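Local atomic coordinates of putative ABC transporter (Thermobispora bispora, PDB entry 4PE6), a protein that probably binds a carbohydrate or a related sugar acid as the solute-binding protein of an ABC transporter. Residues P82-I87 and D273-R278; Q101-D104 and K108-V111. All blocks are in the same frame, centred on the assembly; numbering follows the deposited sequence.

Interaction 1: P82-I87 and D273-R278; sequences PDALLI and DLLEGR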
loop_
_atom_site.group_PDB
_atom_site.type_symbol
_atom_site.label_atom_id
_atom_site.label_comp_id
_atom_site.label_asym_id
_atom_site.label_seq_id
_atom_site.Cartn_x
_atom_site.Cartn_y
_atom_site.Cartn_z
ATOM N N PRO A 82 -8.863 -13.443 20.032
ATOM C CA PRO A 82 -9.403 -12.256 19.422
ATOM C C PRO A 82 -10.799 -12.524 18.838
ATOM O O PRO A 82 -11.100 -13.626 18.401
ATOM C CB PRO A 82 -8.392 -11.952 18.322
ATOM C CG PRO A 82 -7.924 -13.314 17.884
ATOM C CD PRO A 82 -7.895 -14.130 19.154
ATOM N N ASP A 83 -11.628 -11.496 18.829
ATOM C CA ASP A 83 -12.952 -11.577 18.185
ATOM C C ASP A 83 -12.895 -11.370 16.669
ATOM O O ASP A 83 -13.728 -11.889 15.909
ATOM C CB ASP A 83 -13.857 -10.553 18.864
ATOM C CG ASP A 83 -14.072 -10.888 20.319
ATOM O OD1 ASP A 83 -14.663 -11.956 20.580
ATOM O OD2 ASP A 83 -13.603 -10.136 21.197
ATOM N N ALA A 84 -11.937 -10.562 16.248
ATOM C CA ALA A 84 -11.633 -10.342 14.828
ATOM C C ALA A 84 -10.137 -10.247 14.651
ATOM O O ALA A 84 -9.403 -9.781 15.553
ATOM C CB ALA A 84 -12.308 -9.071 14.316
ATOM N N LEU A 85 -9.700 -10.662 13.474
ATOM C CA LEU A 85 -8.322 -10.678 13.094
ATOM C C LEU A 85 -8.206 -9.983 11.739
ATOM O O LEU A 85 -8.874 -10.382 10.765
ATOM C CB LEU A 85 -7.836 -12.134 13.006
ATOM C CG LEU A 85 -6.404 -12.320 12.532
ATOM C CD1 LEU A 85 -5.401 -11.689 13.503
ATOM C CD2 LEU A 85 -6.131 -13.814 12.326
ATOM N N LEU A 86 -7.425 -8.908 11.695
ATOM C CA LEU A 86 -7.155 -8.185 10.453
ATOM C C LEU A 86 -5.797 -8.592 9.936
ATOM O O LEU A 86 -4.802 -8.584 10.696
ATOM C CB LEU A 86 -7.176 -6.669 10.684
ATOM C CG LEU A 86 -8.313 -6.131 11.557
ATOM C CD1 LEU A 86 -8.270 -4.610 11.646
ATOM C CD2 LEU A 86 -9.663 -6.580 11.058
ATOM N N ILE A 87 -5.722 -8.955 8.661
ATOM C CA ILE A 87 -4.474 -9.537 8.155
ATOM C C ILE A 87 -3.975 -8.851 6.896
ATOM O O ILE A 87 -4.704 -8.774 5.887
ATOM C CB ILE A 87 -4.594 -11.041 7.836
ATOM C CG1 ILE A 87 -5.085 -11.809 9.046
ATOM C CG2 ILE A 87 -3.256 -11.569 7.316
ATOM C CD1 ILE A 87 -5.399 -13.254 8.730
ATOM N N ASP A 273 -18.483 -4.136 12.127
ATOM C CA ASP A 273 -19.805 -4.374 11.523
ATOM C C ASP A 273 -20.091 -5.874 11.443
ATOM O O ASP A 273 -21.216 -6.333 11.721
ATOM C CB ASP A 273 -19.927 -3.682 10.161
ATOM C CG ASP A 273 -20.359 -2.199 10.295
ATOM O OD1 ASP A 273 -20.616 -1.753 11.434
ATOM O OD2 ASP A 273 -20.462 -1.482 9.282
ATOM N N LEU A 274 -19.053 -6.633 11.115
ATOM C CA LEU A 274 -19.152 -8.082 11.063
ATOM C C LEU A 274 -19.530 -8.629 12.436
ATOM O O LEU A 274 -20.383 -9.524 12.552
ATOM C CB LEU A 274 -17.832 -8.677 10.576
ATOM C CG LEU A 274 -17.554 -8.548 9.068
ATOM C CD1 LEU A 274 -16.234 -9.200 8.736
ATOM C CD2 LEU A 274 -18.639 -9.170 8.217
ATOM N N LEU A 275 -18.905 -8.079 13.474
ATOM C CA LEU A 275 -19.111 -8.562 14.836
ATOM C C LEU A 275 -20.516 -8.291 15.370
ATOM O O LEU A 275 -20.977 -8.995 16.279
ATOM C CB LEU A 275 -18.067 -7.950 15.779
ATOM C CG LEU A 275 -16.678 -8.574 15.653
ATOM C CD1 LEU A 275 -15.654 -7.767 16.466
ATOM C CD2 LEU A 275 -16.696 -10.041 16.079
ATOM N N GLU A 276 -21.203 -7.284 14.836
ATOM C CA GLU A 276 -22.595 -7.044 15.216
ATOM C C GLU A 276 -23.612 -7.620 14.224
ATOM O O GLU A 276 -24.753 -7.174 14.163
ATOM C CB GLU A 276 -22.834 -5.552 15.506
ATOM C CG GLU A 276 -22.621 -4.584 14.354
ATOM C CD GLU A 276 -23.016 -3.148 14.739
ATOM O OE1 GLU A 276 -24.028 -2.609 14.210
ATOM O OE2 GLU A 276 -22.338 -2.583 15.616
ATOM N N GLY A 277 -23.193 -8.616 13.448
ATOM C CA GLY A 277 -24.110 -9.366 12.577
ATOM C C GLY A 277 -24.448 -8.776 11.214
ATOM O O GLY A 277 -25.366 -9.264 10.525
ATOM N N ARG A 278 -23.719 -7.741 10.802
ATOM C CA ARG A 278 -23.991 -7.093 9.530
ATOM C C ARG A 278 -23.329 -7.850 8.403
ATOM O O ARG A 278 -22.295 -8.472 8.582
ATOM C CB ARG A 278 -23.502 -5.653 9.514
ATOM C CG ARG A 278 -24.220 -4.740 10.485
ATOM C CD ARG A 278 -23.690 -3.330 10.333
ATOM N NE ARG A 278 -24.370 -2.439 11.258
ATOM C CZ ARG A 278 -25.195 -1.451 10.930
ATOM N NH1 ARG A 278 -25.458 -1.139 9.670
ATOM N NH2 ARG A 278 -25.749 -0.753 11.905
#
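Leu275 meets Asp83 and Ala84 through its two methyls, and of the flat groups only the Asp83 carboxylate borders this patch, its OD2 accepting a hydrogen bond from the backbone N of Phe20. The charged groups at the helix end make no contact with segment 82-87; there the guanidinium of Arg278 has the carboxyl carbon of Glu276 at its edge and in its plane. Its NE reaches Glu276 OE1 in an almost straight hydrogen bond of 3.0 Å (171°), yet comes at that oxygen from above the carboxylate, 41° out of its plane. Asp273 adds only a long ion pair, its OD1 3.8 Å from Arg278 NE and well out of the guanidinium plane. Asp273 and Glu276 also pair with Arg315, tying this network to helix 315-327. The contact itself is aliphatic. Leu275 CD2 rests against the carbonyl oxygen Asp83 O at 3.5 Å and against Asp83 CB at 4.0 Å, while Leu275 CD1 lies 4.2 Å from Ala84 CB. With CG beside the backbone N (chi1 -76°), the leucine fork reaches from the last helical turn to Asp83 and the first residue of strand 84-88, and also touches Pro19 and Lys108. Shortened to an alanine, Leu275 would probably leave a gap beside the Ala84 methyl and take the apolar cover from the Asp83 carbonyl. Just past Leu275 the helix closes in a Schellman motif: Arg278 N bonds to Asp273 O (3.0 Å), Gly277 N to Leu274 O (3.1 Å), and Gly277 takes the positive phi this turn needs. Such packing of a helix across parallel strands is characteristic of the alpha/beta lobes of periplasmic binding proteins, here with the end of helix 263-275 against the start of strand 84-88.

Interaction 2: Q101-D104 and K108-V111; sequences QACD and KVVV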
loop_
_atom_site.group_PDB
_atom_site.type_symbol
_atom_site.label_atom_id
_atom_site.label_comp_id
_atom_site.label_asym_id
_atom_site.label_seq_id
_atom_site.Cartn_x
_atom_site.Cartn_y
_atom_site.Cartn_z
ATOM N N GLN A 101 -8.194 -21.821 10.302
ATOM C CA GLN A 101 -8.145 -22.163 11.716
ATOM C C GLN A 101 -8.799 -21.060 12.553
ATOM O O GLN A 101 -9.575 -21.335 13.488
ATOM C CB GLN A 101 -6.683 -22.396 12.155
ATOM C CG GLN A 101 -6.508 -22.731 13.633
ATOM C CD GLN A 101 -5.061 -22.798 14.068
ATOM O OE1 GLN A 101 -4.174 -23.122 13.279
ATOM N NE2 GLN A 101 -4.815 -22.495 15.344
ATOM N N ALA A 102 -8.484 -19.809 12.225
ATOM C CA ALA A 102 -9.097 -18.672 12.881
ATOM C C ALA A 102 -10.619 -18.691 12.714
ATOM O O ALA A 102 -11.345 -18.538 13.682
ATOM C CB ALA A 102 -8.515 -17.366 12.353
ATOM N N CYS A 103 -11.098 -18.908 11.490
ATOM C CA CYS A 103 -12.538 -18.916 11.241
ATOM C C CYS A 103 -13.228 -20.056 11.999
ATOM O O CYS A 103 -14.322 -19.881 12.554
ATOM C CB CYS A 103 -12.821 -19.033 9.740
ATOM S SG CYS A 103 -12.353 -17.542 8.803
ATOM N N ASP A 104 -12.586 -21.223 12.015
ATOM C CA ASP A 104 -13.144 -22.389 12.717
ATOM C C ASP A 104 -13.247 -22.146 14.220
ATOM O O ASP A 104 -14.077 -22.759 14.893
ATOM C CB ASP A 104 -12.272 -23.612 12.489
ATOM C CG ASP A 104 -12.349 -24.137 11.076
ATOM O OD1 ASP A 104 -13.208 -23.687 10.288
ATOM O OD2 ASP A 104 -11.534 -25.024 10.761
ATOM N N LYS A 108 -13.751 -13.551 13.247
ATOM C CA LYS A 108 -14.038 -12.853 12.000
ATOM C C LYS A 108 -12.706 -12.431 11.399
ATOM O O LYS A 108 -11.856 -11.839 12.094
ATOM C CB LYS A 108 -14.923 -11.604 12.229
ATOM C CG LYS A 108 -16.346 -11.871 12.695
ATOM C CD LYS A 108 -17.004 -12.914 11.794
ATOM C CE LYS A 108 -18.506 -12.813 11.736
ATOM N NZ LYS A 108 -19.196 -13.628 12.738
ATOM N N VAL A 109 -12.514 -12.713 10.118
ATOM C CA VAL A 109 -11.225 -12.460 9.489
ATOM C C VAL A 109 -11.392 -11.510 8.327
ATOM O O VAL A 109 -12.143 -11.785 7.400
ATOM C CB VAL A 109 -10.564 -13.783 9.027
ATOM C CG1 VAL A 109 -9.297 -13.501 8.242
ATOM C CG2 VAL A 109 -10.279 -14.669 10.229
ATOM N N VAL A 110 -10.717 -10.364 8.411
ATOM C CA VAL A 110 -10.630 -9.425 7.318
ATOM C C VAL A 110 -9.206 -9.396 6.807
ATOM O O VAL A 110 -8.266 -8.986 7.520
ATOM C CB VAL A 110 -11.046 -8.003 7.750
ATOM C CG1 VAL A 110 -11.004 -7.060 6.570
ATOM C CG2 VAL A 110 -12.433 -8.021 8.382
ATOM N N VAL A 111 -9.037 -9.882 5.583
ATOM C CA VAL A 111 -7.789 -9.728 4.873
ATOM C C VAL A 111 -7.827 -8.363 4.201
ATOM O O VAL A 111 -8.791 -8.038 3.502
ATOM C CB VAL A 111 -7.637 -10.830 3.823
ATOM C CG1 VAL A 111 -6.482 -10.530 2.871
ATOM C CG2 VAL A 111 -7.478 -12.188 4.505
#
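Val109 CG2 fits against two consecutive residues of the helix, Ala102 and Cys103. The methyl lies 3.9 Å from Ala102 CB and 3.8 Å from Cys103 SG, so one branch of the valine makes both close contacts; the sulfur also approaches Val109 CB at 4.2 Å. The torsion explains the choice of branch: Val109 CG1 is anti to the backbone N (chi1 174°), which leaves CG2 beside that N and anti to the carbonyl carbon, on the helix side. The CB of Ala102 points toward the strand, whereas Cys103 reaches it from the flank by way of its sulfur. That sulfur is SG of a disulfide with Cys120, and the covalent bond limits its freedom to swing off the valine. Being apolar on both sides, the contact rests on van der Waals packing alone. In the next shell, Ile87 of the neighbouring strand and Ala121 touch Val109, and Leu78 of helix 67-78 touches Ala102. Main-chain hydrogen bonds hold the strand in place beneath them: Val109 pairs with Tyr122, while Val110 pairs with Leu85. Only three residues separate the two segments, and the chain turns back tightly enough to bring Cys103 CA within 6.3 Å of Lys108 CA. Helix 96-104 is the connecting helix of a beta-alpha-beta unit, strand 84-88, helix 96-104, strand 108-112, whose last turn lies over the start of its second strand. The disulfide links that turn to the segment leading into strand 122-126, the next parallel strand. Helix 67-78 packs alongside the connecting helix, and on the other face of the sheet Val110 and Lys108 meet helix 263-275.

How the interactions relate
Interactions 1 and 2 lie on the two faces of the parallel part of one mixed sheet, their centres about 9 Å apart. Strands 84-88 and 108-112 are neighbours and join them directly: Leu85 N lies 2.8 Å from Lys108 O, and Ile87 N lies 2.8 Å from Val110 O, both probable hydrogen bonds. Interaction 2 is the more buried, purely apolar and local, closing one beta-alpha-beta unit with a disulfide at its border. Interaction 1 is partly buried and spans nearly 190 residues of sequence; its small aliphatic patch gives way to charged groups at the exposed helix end. The same sheet is thereby held between helices 96-104 and 263-275.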